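Putative uncharacterized protein (Ustilago maydis, PDB 4GNX) forms, together with partner chains, a replication protein A complex bound to single-stranded DNA, contributing an OB fold that contacts the strand. Local coordinates at residues R15-A20 with G37-V42; A56-D61 with Q65-Q70; G95-F100 with R104-G109. One frame throughout, in Å; residues are numbered along the deposited sequence.

Contact 1 of 3, residues R15-A20 with G37-V42; sequences RQILNA and GQLTFV. With nucleotides of chain G.
Ile-17 meets strand residues Leu-39 and Phe-41 through a single methyl, CD1, a compact example of how a short helix is fitted onto a barrel. Its CG1 stands beside the backbone N (chi1 -58°) and the chain then runs on extended, carrying CD1 out from the helix into the notch between the two strand side chains. There Ile-17 CD1 lies 3.9 Å from Leu-39 CD1. The same methyl is 3.9 Å from Phe-41 CE2, approaching the ring obliquely, and the isoleucine chain crosses both partners at about a right angle. On the strand, Leu-39 and Phe-41 share one conformation at the first bond, CG lying between backbone N and carbonyl carbon (chi1 60° and 67°). Leu-39 CD1 sits at the edge of the phenyl ring, in its plane, and the pair offers the helix a continuous apolar surface. The buried cluster continues into Leu-97 and Ile-106, with the loop residue Val-12 beside Ile-17 and Leu-39, and His-123 of helix 117-135 against Phe-41, while strand 38-50 hydrogen-bonds through Leu-39 to Gly-95 of strand 90-100 and through Thr-40 to Arg-10 of strand 9-11.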
loop_
_atom_site.group_PDB
_atom_site.type_symbol
_atom_site.label_atom_id
_atom_site.label_comp_id
_atom_site.label_asym_id
_atom_site.label_seq_id
_atom_site.Cartn_x
_atom_site.Cartn_y
_atom_site.Cartn_z
ATOM N N ARG B 15 -3.942 10.357 -20.406
ATOM C CA ARG B 15 -3.075 11.513 -20.659
ATOM C C ARG B 15 -1.598 11.157 -20.774
ATOM O O ARG B 15 -0.889 11.664 -21.678
ATOM C CB ARG B 15 -3.208 12.544 -19.571
ATOM C CG ARG B 15 -2.651 13.901 -19.956
ATOM C CD ARG B 15 -3.784 14.718 -20.552
ATOM N NE ARG B 15 -3.684 14.881 -21.999
ATOM C CZ ARG B 15 -4.695 15.165 -22.810
ATOM N NH1 ARG B 15 -5.938 15.295 -22.351
ATOM N NH2 ARG B 15 -4.456 15.299 -24.102
ATOM N N GLN B 16 -1.130 10.306 -19.849
ATOM C CA GLN B 16 0.248 9.814 -19.891
ATOM C C GLN B 16 0.478 9.012 -21.147
ATOM O O GLN B 16 1.496 9.202 -21.826
ATOM C CB GLN B 16 0.598 8.971 -18.688
ATOM C CG GLN B 16 0.835 9.733 -17.391
ATOM C CD GLN B 16 0.887 8.779 -16.206
ATOM O OE1 GLN B 16 -0.043 7.966 -15.989
ATOM N NE2 GLN B 16 1.985 8.837 -15.457
ATOM N N ILE B 17 -0.471 8.148 -21.494
ATOM C CA ILE B 17 -0.368 7.476 -22.788
ATOM C C ILE B 17 -0.150 8.507 -23.893
ATOM O O ILE B 17 0.787 8.383 -24.666
ATOM C CB ILE B 17 -1.573 6.577 -23.084
ATOM C CG1 ILE B 17 -1.712 5.530 -21.976
ATOM C CG2 ILE B 17 -1.397 5.895 -24.421
ATOM C CD1 ILE B 17 -3.002 4.764 -22.018
ATOM N N LEU B 18 -0.970 9.555 -23.918
ATOM C CA LEU B 18 -0.860 10.592 -24.942
ATOM C C LEU B 18 0.424 11.426 -24.877
ATOM O O LEU B 18 0.850 12.007 -25.892
ATOM C CB LEU B 18 -2.082 11.520 -24.884
ATOM C CG LEU B 18 -3.453 10.904 -25.211
ATOM C CD1 LEU B 18 -4.590 11.864 -24.893
ATOM C CD2 LEU B 18 -3.553 10.420 -26.650
ATOM N N ASN B 19 1.031 11.515 -23.696
ATOM C CA ASN B 19 2.238 12.313 -23.586
ATOM C C ASN B 19 3.497 11.515 -23.683
ATOM O O ASN B 19 4.577 12.083 -23.625
ATOM C CB ASN B 19 2.243 13.110 -22.302
ATOM C CG ASN B 19 1.284 14.256 -22.349
ATOM O OD1 ASN B 19 1.052 14.844 -23.408
ATOM N ND2 ASN B 19 0.702 14.579 -21.211
ATOM N N ALA B 20 3.366 10.197 -23.833
ATOM C CA ALA B 20 4.527 9.326 -23.973
ATOM C C ALA B 20 5.283 9.694 -25.244
ATOM O O ALA B 20 4.687 10.053 -26.254
ATOM C CB ALA B 20 4.101 7.873 -23.992
ATOM N N GLY B 37 5.702 -0.546 -22.121
ATOM C CA GLY B 37 5.259 -1.717 -22.859
ATOM C C GLY B 37 3.810 -2.008 -22.537
ATOM O O GLY B 37 2.904 -1.307 -23.004
ATOM N N GLN B 38 3.593 -3.046 -21.737
ATOM C CA GLN B 38 2.269 -3.365 -21.264
ATOM C C GLN B 38 1.844 -2.318 -20.272
ATOM O O GLN B 38 2.674 -1.800 -19.533
ATOM C CB GLN B 38 2.256 -4.724 -20.596
ATOM C CG GLN B 38 1.930 -5.865 -21.531
ATOM C CD GLN B 38 1.301 -7.048 -20.803
ATOM O OE1 GLN B 38 0.174 -7.438 -21.113
ATOM N NE2 GLN B 38 2.026 -7.625 -19.834
ATOM N N LEU B 39 0.550 -2.021 -20.250
ATOM C CA LEU B 39 0.006 -0.994 -19.381
ATOM C C LEU B 39 -1.440 -1.311 -19.036
ATOM O O LEU B 39 -2.087 -2.108 -19.710
ATOM C CB LEU B 39 0.076 0.359 -20.080
ATOM C CG LEU B 39 -0.670 0.543 -21.420
ATOM C CD1 LEU B 39 -2.108 1.014 -21.213
ATOM C CD2 LEU B 39 0.055 1.546 -22.296
ATOM N N THR B 40 -1.951 -0.662 -18.001
ATOM C CA THR B 40 -3.331 -0.852 -17.612
ATOM C C THR B 40 -4.019 0.425 -17.140
ATOM O O THR B 40 -3.397 1.330 -16.572
ATOM C CB THR B 40 -3.472 -1.903 -16.504
ATOM O OG1 THR B 40 -4.862 -2.020 -16.173
ATOM C CG2 THR B 40 -2.660 -1.522 -15.235
ATOM N N PHE B 41 -5.320 0.484 -17.349
ATOM C CA PHE B 41 -6.078 1.660 -16.944
ATOM C C PHE B 41 -7.584 1.408 -16.919
ATOM O O PHE B 41 -8.081 0.387 -17.428
ATOM C CB PHE B 41 -5.739 2.864 -17.839
ATOM C CG PHE B 41 -6.193 2.718 -19.253
ATOM C CD1 PHE B 41 -7.448 3.179 -19.643
ATOM C CD2 PHE B 41 -5.363 2.150 -20.204
ATOM C CE1 PHE B 41 -7.875 3.059 -20.951
ATOM C CE2 PHE B 41 -5.793 2.024 -21.525
ATOM C CZ PHE B 41 -7.053 2.477 -21.896
ATOM N N VAL B 42 -8.305 2.348 -16.324
ATOM C CA VAL B 42 -9.744 2.220 -16.140
ATOM C C VAL B 42 -10.377 3.398 -16.843
ATOM O O VAL B 42 -9.853 4.499 -16.800
ATOM C CB VAL B 42 -10.099 2.235 -14.656
ATOM C CG1 VAL B 42 -11.601 2.297 -14.470
ATOM C CG2 VAL B 42 -9.525 1.007 -13.957
ATOM P P DT G 21 -3.615 -12.827 -24.800
ATOM O OP1 DT G 21 -4.598 -13.225 -23.759
ATOM O OP2 DT G 21 -3.118 -13.844 -25.764
ATOM O "O5'" DT G 21 -4.276 -11.641 -25.633
ATOM C "C5'" DT G 21 -5.126 -11.907 -26.768
ATOM C "C4'" DT G 21 -4.657 -11.133 -27.979
ATOM O "O4'" DT G 21 -4.323 -9.774 -27.606
ATOM C "C3'" DT G 21 -3.432 -11.714 -28.690
ATOM O "O3'" DT G 21 -3.692 -11.929 -30.091
ATOM C "C2'" DT G 21 -2.309 -10.732 -28.378
ATOM C "C1'" DT G 21 -3.013 -9.427 -28.025
ATOM N N1 DT G 21 -2.386 -8.642 -26.932
ATOM C C2 DT G 21 -1.658 -7.515 -27.252
ATOM O O2 DT G 21 -1.486 -7.134 -28.400
ATOM N N3 DT G 21 -1.129 -6.850 -26.172
ATOM C C4 DT G 21 -1.256 -7.188 -24.836
ATOM O O4 DT G 21 -0.722 -6.494 -23.975
ATOM C C5 DT G 21 -2.038 -8.376 -24.574
ATOM C C7 DT G 21 -2.232 -8.820 -23.158
ATOM C C6 DT G 21 -2.558 -9.031 -25.620
#

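Contact 2 of 3, residues A56-D61 with Q65-Q70; sequences AYSVED and QIEVRQ. With nucleotides of chain G.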
loop_
_atom_site.group_PDB
_atom_site.type_symbol
_atom_site.label_atom_id
_atom_site.label_comp_id
_atom_site.label_asym_id
_atom_site.label_seq_id
_atom_site.Cartn_x
_atom_site.Cartn_y
_atom_site.Cartn_z
ATOM N N ALA B 56 -13.517 -2.338 -31.864
ATOM C CA ALA B 56 -12.938 -1.052 -31.476
ATOM C C ALA B 56 -13.845 -0.297 -30.507
ATOM O O ALA B 56 -15.022 -0.094 -30.794
ATOM C CB ALA B 56 -12.621 -0.206 -32.700
ATOM N N TYR B 57 -13.280 0.094 -29.362
ATOM C CA TYR B 57 -13.967 0.879 -28.331
ATOM C C TYR B 57 -13.359 2.255 -28.282
ATOM O O TYR B 57 -12.133 2.401 -28.374
ATOM C CB TYR B 57 -13.793 0.255 -26.949
ATOM C CG TYR B 57 -14.236 -1.175 -26.882
ATOM C CD1 TYR B 57 -13.323 -2.209 -27.097
ATOM C CD2 TYR B 57 -15.571 -1.506 -26.620
ATOM C CE1 TYR B 57 -13.716 -3.540 -27.050
ATOM C CE2 TYR B 57 -15.986 -2.837 -26.565
ATOM C CZ TYR B 57 -15.054 -3.856 -26.778
ATOM O OH TYR B 57 -15.416 -5.188 -26.727
ATOM N N SER B 58 -14.204 3.271 -28.139
ATOM C CA SER B 58 -13.702 4.601 -27.866
ATOM C C SER B 58 -13.787 4.744 -26.386
ATOM O O SER B 58 -14.804 4.461 -25.776
ATOM C CB SER B 58 -14.530 5.673 -28.525
ATOM O OG SER B 58 -14.044 6.932 -28.119
ATOM N N VAL B 59 -12.705 5.176 -25.789
ATOM C CA VAL B 59 -12.587 5.064 -24.368
ATOM C C VAL B 59 -12.006 6.351 -23.774
ATOM O O VAL B 59 -11.113 6.994 -24.342
ATOM C CB VAL B 59 -11.770 3.800 -24.054
ATOM C CG1 VAL B 59 -10.579 4.077 -23.136
ATOM C CG2 VAL B 59 -12.688 2.686 -23.570
ATOM N N GLU B 60 -12.541 6.714 -22.615
ATOM C CA GLU B 60 -12.310 8.023 -22.031
ATOM C C GLU B 60 -12.363 7.938 -20.487
ATOM O O GLU B 60 -13.279 7.302 -19.934
ATOM C CB GLU B 60 -13.354 8.995 -22.619
ATOM C CG GLU B 60 -13.482 10.318 -21.899
ATOM C CD GLU B 60 -14.501 10.261 -20.777
ATOM O OE1 GLU B 60 -15.633 9.775 -21.043
ATOM O OE2 GLU B 60 -14.182 10.703 -19.642
ATOM N N ASP B 61 -11.374 8.551 -19.820
ATOM C CA ASP B 61 -11.211 8.524 -18.354
ATOM C C ASP B 61 -11.075 9.921 -17.734
ATOM O O ASP B 61 -10.356 10.104 -16.754
ATOM C CB ASP B 61 -9.957 7.736 -17.994
ATOM C CG ASP B 61 -8.650 8.475 -18.377
ATOM O OD1 ASP B 61 -8.730 9.563 -19.014
ATOM O OD2 ASP B 61 -7.534 7.979 -18.048
ATOM N N GLN B 65 -8.950 10.834 -24.386
ATOM C CA GLN B 65 -9.689 9.776 -25.058
ATOM C C GLN B 65 -8.756 8.935 -25.937
ATOM O O GLN B 65 -7.839 9.459 -26.543
ATOM C CB GLN B 65 -10.813 10.412 -25.874
ATOM C CG GLN B 65 -11.623 9.482 -26.769
ATOM C CD GLN B 65 -10.903 9.138 -28.065
ATOM O OE1 GLN B 65 -11.158 8.094 -28.664
ATOM N NE2 GLN B 65 -9.989 10.013 -28.498
ATOM N N ILE B 66 -8.975 7.632 -26.005
ATOM C CA ILE B 66 -8.156 6.802 -26.869
ATOM C C ILE B 66 -8.950 5.610 -27.367
ATOM O O ILE B 66 -9.963 5.258 -26.760
ATOM C CB ILE B 66 -6.845 6.355 -26.190
ATOM C CG1 ILE B 66 -5.883 5.816 -27.238
ATOM C CG2 ILE B 66 -7.125 5.332 -25.093
ATOM C CD1 ILE B 66 -4.465 5.704 -26.744
ATOM N N GLU B 67 -8.510 5.043 -28.497
ATOM C CA GLU B 67 -9.086 3.828 -29.043
ATOM C C GLU B 67 -8.391 2.637 -28.457
ATOM O O GLU B 67 -7.168 2.604 -28.377
ATOM C CB GLU B 67 -8.923 3.749 -30.550
ATOM C CG GLU B 67 -10.193 4.017 -31.318
ATOM C CD GLU B 67 -10.317 5.477 -31.710
ATOM O OE1 GLU B 67 -9.687 5.880 -32.729
ATOM O OE2 GLU B 67 -11.051 6.218 -31.005
ATOM N N VAL B 68 -9.181 1.661 -28.037
ATOM C CA VAL B 68 -8.647 0.345 -27.723
ATOM C C VAL B 68 -9.327 -0.730 -28.570
ATOM O O VAL B 68 -10.548 -0.886 -28.538
ATOM C CB VAL B 68 -8.638 0.040 -26.199
ATOM C CG1 VAL B 68 -9.531 1.006 -25.421
ATOM C CG2 VAL B 68 -8.951 -1.428 -25.920
ATOM N N ARG B 69 -8.539 -1.428 -29.379
ATOM C CA ARG B 69 -9.105 -2.494 -30.164
ATOM C C ARG B 69 -8.630 -3.827 -29.648
ATOM O O ARG B 69 -7.440 -4.007 -29.355
ATOM C CB ARG B 69 -8.844 -2.318 -31.651
ATOM C CG ARG B 69 -7.422 -1.991 -32.033
ATOM C CD ARG B 69 -7.330 -1.785 -33.544
ATOM N NE ARG B 69 -8.196 -0.702 -34.019
ATOM C CZ ARG B 69 -7.931 0.595 -33.870
ATOM N NH1 ARG B 69 -6.823 0.992 -33.254
ATOM N NH2 ARG B 69 -8.784 1.501 -34.332
ATOM N N GLN B 70 -9.593 -4.733 -29.491
ATOM C CA GLN B 70 -9.309 -6.074 -29.028
ATOM C C GLN B 70 -9.684 -7.052 -30.111
ATOM O O GLN B 70 -10.619 -6.818 -30.877
ATOM C CB GLN B 70 -9.992 -6.382 -27.690
ATOM C CG GLN B 70 -11.446 -6.800 -27.751
ATOM C CD GLN B 70 -11.963 -7.274 -26.405
ATOM O OE1 GLN B 70 -13.176 -7.230 -26.139
ATOM N NE2 GLN B 70 -11.048 -7.731 -25.539
ATOM P P DT G 25 -8.896 -2.649 -41.507
ATOM O OP1 DT G 25 -9.434 -3.845 -40.808
ATOM O OP2 DT G 25 -9.572 -2.152 -42.734
ATOM O "O5'" DT G 25 -8.886 -1.468 -40.437
ATOM C "C5'" DT G 25 -8.913 -0.079 -40.824
ATOM C "C4'" DT G 25 -8.354 0.754 -39.696
ATOM O "O4'" DT G 25 -7.183 0.096 -39.173
ATOM C "C3'" DT G 25 -7.885 2.154 -40.084
ATOM O "O3'" DT G 25 -8.921 3.117 -39.852
ATOM C "C2'" DT G 25 -6.705 2.412 -39.157
ATOM C "C1'" DT G 25 -6.399 1.061 -38.500
ATOM N N1 DT G 25 -4.982 0.624 -38.553
ATOM C C2 DT G 25 -4.485 -0.096 -37.487
ATOM O O2 DT G 25 -5.158 -0.402 -36.515
ATOM N N3 DT G 25 -3.160 -0.447 -37.603
ATOM C C4 DT G 25 -2.305 -0.156 -38.651
ATOM O O4 DT G 25 -1.138 -0.534 -38.612
ATOM C C5 DT G 25 -2.891 0.605 -39.730
ATOM C C7 DT G 25 -2.041 0.962 -40.908
ATOM C C6 DT G 25 -4.183 0.951 -39.629
#
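Val-59 O has two neighbours on the opposing strand: Ile-66 N donates the shortest hydrogen bond of the pairing to it, 2.8 Å and fairly straight at 163°, and the adjacent Gln-65 CA adds a weaker CA-H...O contact. The carbonyl of Val-68 shows a similar doubling: Tyr-57 N bonds to Val-68 O at 3.0 Å, and the tyrosine ring brings its edge to the same oxygen. Reciprocal bonds, Val-68 N to Tyr-57 O and Val-59 N to Ile-66 O, complete two hydrogen-bonded antiparallel pairs.

Side chains sort themselves by face. Tyr-57, Val-59, Ile-66 and Val-68 turn to the interior, where Val-59 CB packs 3.8 Å from Val-68 CG1 and Met-111 of strand 110-113 covers both valines. Tyr-57 has CG beside its backbone N (chi1 -55°), which directs the ring along the strand pair toward Gln-70. Its OH donates to Gln-70 OE1 at 3.1 Å, from a position tilted out of the carbonyl plane, with ring and amide planes 69° apart; this bond ties the far end of the tyrosine to the second strand.

Ala-56, Ser-58, Glu-67 and Arg-69 line the other face. At one end of it, Glu-60 leads away from the hairpin to salt bridges with Arg-46 and with Arg-22 of a neighbouring subunit. At the other, O2 of DT25 of chain G lies over one face of the Arg-69 guanidinium, near its rim, 3.9 Å from Arg-69 NH1. Such an antiparallel hairpin, apolar inside and polar outside, is the second and third strand of an OB-fold barrel, here with its arginine close to the DNA though not bonded to this base.

Contact 3 of 3, residues G95-F100 with R104-G109; sequences GTLKSF and RSISSG. With nucleotides of chain G.
Two first torsions set Thr-96 and Ser-107, a hydrogen-bonded antiparallel pair, to bond to one base: Thr-96 keeps OG1 beside its backbone N (chi1 -39°), whereas Ser-107 swings OG opposite to its own N (chi1 155°). Both hydroxyls then face the pairing edge of DT21 of chain G. The thymine N3 donates to Thr-96 OG1 at 2.6 Å, and Ser-107 OG donates to O2 of the same base at 2.7 Å. Lys-98, bent at its second torsion, is laid across the serine, with Lys-98 CG 3.8 Å from Ser-107 CB, and places Lys-98 NZ 3.8 Å from O2 of DT21, where its charge may favour that oxygen though the distance is long for a bond.

Beneath these groups the backbones are joined by two reciprocal pairs of bonds, Thr-96 with Ser-107 and Lys-98 with Ser-105. This hairpin is the fourth and fifth strand of the OB fold, and its DNA-facing side is one that OB folds commonly use for single strands. On the face turned from the DNA, Leu-97 CD1 meets Ile-106 CD1 at 4.0 Å, the two chains crossing at about a right angle, and Gly-95 CA rests on Ile-106 CG2.

Near the hairpin's turn, Phe-100, though poorly ordered, carries the base of DT25 of chain G over one face of its ring, thymine C2 lying 3.7 Å above the ring plane. Ser-105 OG comes to the ring's edge by CE2. On the inner side, Arg-104 stretches out from CG to NE and directs NH2 to the carbonyl of Ala-20 after helix 14-19, a probable bond modelled too short to judge.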
loop_
_atom_site.group_PDB
_atom_site.type_symbol
_atom_site.label_atom_id
_atom_site.label_comp_id
_atom_site.label_asym_id
_atom_site.label_seq_id
_atom_site.Cartn_x
_atom_site.Cartn_y
_atom_site.Cartn_z
ATOM N N GLY B 95 -3.386 -3.891 -21.910
ATOM C CA GLY B 95 -3.024 -3.810 -23.337
ATOM C C GLY B 95 -1.605 -3.394 -23.638
ATOM O O GLY B 95 -0.831 -3.205 -22.732
ATOM N N THR B 96 -1.260 -3.279 -24.914
ATOM C CA THR B 96 0.034 -2.739 -25.316
ATOM C C THR B 96 -0.206 -1.452 -26.103
ATOM O O THR B 96 -1.148 -1.373 -26.906
ATOM C CB THR B 96 0.837 -3.727 -26.197
ATOM O OG1 THR B 96 0.669 -5.061 -25.717
ATOM C CG2 THR B 96 2.314 -3.412 -26.156
ATOM N N LEU B 97 0.632 -0.446 -25.857
ATOM C CA LEU B 97 0.575 0.807 -26.603
ATOM C C LEU B 97 1.129 0.672 -28.027
ATOM O O LEU B 97 2.231 0.169 -28.230
ATOM C CB LEU B 97 1.304 1.927 -25.851
ATOM C CG LEU B 97 1.302 3.324 -26.515
ATOM C CD1 LEU B 97 -0.081 3.759 -26.990
ATOM C CD2 LEU B 97 1.902 4.391 -25.612
ATOM N N LYS B 98 0.364 1.125 -29.014
ATOM C CA LYS B 98 0.775 0.961 -30.408
ATOM C C LYS B 98 0.556 2.212 -31.236
ATOM O O LYS B 98 -0.323 3.038 -30.959
ATOM C CB LYS B 98 0.090 -0.250 -31.066
ATOM C CG LYS B 98 0.204 -1.527 -30.248
ATOM C CD LYS B 98 0.526 -2.761 -31.071
ATOM C CE LYS B 98 1.141 -3.838 -30.175
ATOM N NZ LYS B 98 0.899 -5.230 -30.669
ATOM N N SER B 99 1.392 2.347 -32.249
ATOM C CA SER B 99 1.269 3.437 -33.187
ATOM C C SER B 99 1.131 2.947 -34.621
ATOM O O SER B 99 1.832 2.040 -35.076
ATOM C CB SER B 99 2.440 4.403 -33.078
ATOM O OG SER B 99 2.187 5.549 -33.866
ATOM N N PHE B 100 0.186 3.567 -35.306
ATOM C CA PHE B 100 -0.035 3.378 -36.719
ATOM C C PHE B 100 -0.224 4.782 -37.236
ATOM O O PHE B 100 -1.015 5.552 -36.678
ATOM C CB PHE B 100 -1.278 2.506 -37.001
ATOM C CG PHE B 100 -2.587 3.045 -36.420
ATOM C CD1 PHE B 100 -3.570 3.599 -37.255
ATOM C CD2 PHE B 100 -2.859 2.975 -35.040
ATOM C CE1 PHE B 100 -4.775 4.080 -36.730
ATOM C CE2 PHE B 100 -4.061 3.460 -34.518
ATOM C CZ PHE B 100 -5.021 4.006 -35.364
ATOM N N ARG B 104 -2.215 6.831 -31.951
ATOM C CA ARG B 104 -1.919 5.961 -30.842
ATOM C C ARG B 104 -3.176 5.274 -30.393
ATOM O O ARG B 104 -4.227 5.901 -30.232
ATOM C CB ARG B 104 -1.402 6.772 -29.669
ATOM C CG ARG B 104 -0.011 7.293 -29.853
ATOM C CD ARG B 104 0.394 8.163 -28.693
ATOM N NE ARG B 104 1.691 8.756 -28.985
ATOM C CZ ARG B 104 2.498 9.257 -28.068
ATOM N NH1 ARG B 104 2.134 9.248 -26.797
ATOM N NH2 ARG B 104 3.662 9.758 -28.415
ATOM N N SER B 105 -3.061 3.982 -30.154
ATOM C CA SER B 105 -4.176 3.240 -29.611
ATOM C C SER B 105 -3.665 2.070 -28.821
ATOM O O SER B 105 -2.536 1.628 -29.010
ATOM C CB SER B 105 -5.098 2.757 -30.727
ATOM O OG SER B 105 -4.320 2.136 -31.721
ATOM N N ILE B 106 -4.509 1.570 -27.942
ATOM C CA ILE B 106 -4.180 0.409 -27.179
ATOM C C ILE B 106 -4.577 -0.835 -27.937
ATOM O O ILE B 106 -5.709 -0.964 -28.388
ATOM C CB ILE B 106 -4.931 0.423 -25.844
ATOM C CG1 ILE B 106 -4.554 1.674 -25.027
ATOM C CG2 ILE B 106 -4.644 -0.853 -25.071
ATOM C CD1 ILE B 106 -3.074 2.027 -25.060
ATOM N N SER B 107 -3.639 -1.755 -28.085
ATOM C CA SER B 107 -3.976 -3.095 -28.545
ATOM C C SER B 107 -4.191 -3.959 -27.315
ATOM O O SER B 107 -3.280 -4.127 -26.504
ATOM C CB SER B 107 -2.868 -3.666 -29.406
ATOM O OG SER B 107 -2.927 -5.067 -29.341
ATOM N N SER B 108 -5.401 -4.489 -27.170
ATOM C CA SER B 108 -5.820 -5.132 -25.922
ATOM C C SER B 108 -6.205 -6.584 -26.087
ATOM O O SER B 108 -6.694 -6.986 -27.132
ATOM C CB SER B 108 -7.014 -4.395 -25.319
ATOM O OG SER B 108 -7.598 -5.127 -24.246
ATOM N N GLY B 109 -5.997 -7.366 -25.036
ATOM C CA GLY B 109 -6.501 -8.726 -24.996
ATOM C C GLY B 109 -7.612 -8.798 -23.983
ATOM O O GLY B 109 -8.645 -9.422 -24.209
ATOM P P DT G 21 -3.615 -12.827 -24.800
ATOM O OP1 DT G 21 -4.598 -13.225 -23.759
ATOM O OP2 DT G 21 -3.118 -13.844 -25.764
ATOM O "O5'" DT G 21 -4.276 -11.641 -25.633
ATOM C "C5'" DT G 21 -5.126 -11.907 -26.768
ATOM C "C4'" DT G 21 -4.657 -11.133 -27.979
ATOM O "O4'" DT G 21 -4.323 -9.774 -27.606
ATOM C "C3'" DT G 21 -3.432 -11.714 -28.690
ATOM O "O3'" DT G 21 -3.692 -11.929 -30.091
ATOM C "C2'" DT G 21 -2.309 -10.732 -28.378
ATOM C "C1'" DT G 21 -3.013 -9.427 -28.025
ATOM N N1 DT G 21 -2.386 -8.642 -26.932
ATOM C C2 DT G 21 -1.658 -7.515 -27.252
ATOM O O2 DT G 21 -1.486 -7.134 -28.400
ATOM N N3 DT G 21 -1.129 -6.850 -26.172
ATOM C C4 DT G 21 -1.256 -7.188 -24.836
ATOM O O4 DT G 21 -0.722 -6.494 -23.975
ATOM C C5 DT G 21 -2.038 -8.376 -24.574
ATOM C C7 DT G 21 -2.232 -8.820 -23.158
ATOM C C6 DT G 21 -2.558 -9.031 -25.620
ATOM P P DT G 25 -8.896 -2.649 -41.507
ATOM O OP1 DT G 25 -9.434 -3.845 -40.808
ATOM O OP2 DT G 25 -9.572 -2.152 -42.734
ATOM O "O5'" DT G 25 -8.886 -1.468 -40.437
ATOM C "C5'" DT G 25 -8.913 -0.079 -40.824
ATOM C "C4'" DT G 25 -8.354 0.754 -39.696
ATOM O "O4'" DT G 25 -7.183 0.096 -39.173
ATOM C "C3'" DT G 25 -7.885 2.154 -40.084
ATOM O "O3'" DT G 25 -8.921 3.117 -39.852
ATOM C "C2'" DT G 25 -6.705 2.412 -39.157
ATOM C "C1'" DT G 25 -6.399 1.061 -38.500
ATOM N N1 DT G 25 -4.982 0.624 -38.553
ATOM C C2 DT G 25 -4.485 -0.096 -37.487
ATOM O O2 DT G 25 -5.158 -0.402 -36.515
ATOM N N3 DT G 25 -3.160 -0.447 -37.603
ATOM C C4 DT G 25 -2.305 -0.156 -38.651
ATOM O O4 DT G 25 -1.138 -0.534 -38.612
ATOM C C5 DT G 25 -2.891 0.605 -39.730
ATOM C C7 DT G 25 -2.041 0.962 -40.908
ATOM C C6 DT G 25 -4.183 0.951 -39.629
#

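From the N terminus, contact 1 closes first: after helix 14-19 the chain makes an excursion through the short strands 30-31 and 34-35, then returns as strand 38-50 beside the helix. Contact 2 follows as a tight hairpin, and contact 3, after a long and partly disordered connection, as another. The three lie in series, none nested within or crossing another, yet space draws them together. Strand 38-50 neighbours both 54-60 and 90-100, while the parallel pairing of 65-71 with 103-108, including Glu-67 O with Ile-106 N, joins the two hairpins. The barrel is thus knit both by strand 38-50 and by this pairing between hairpins, with Ile-17 of the helix packing against Phe-41 and Ile-66.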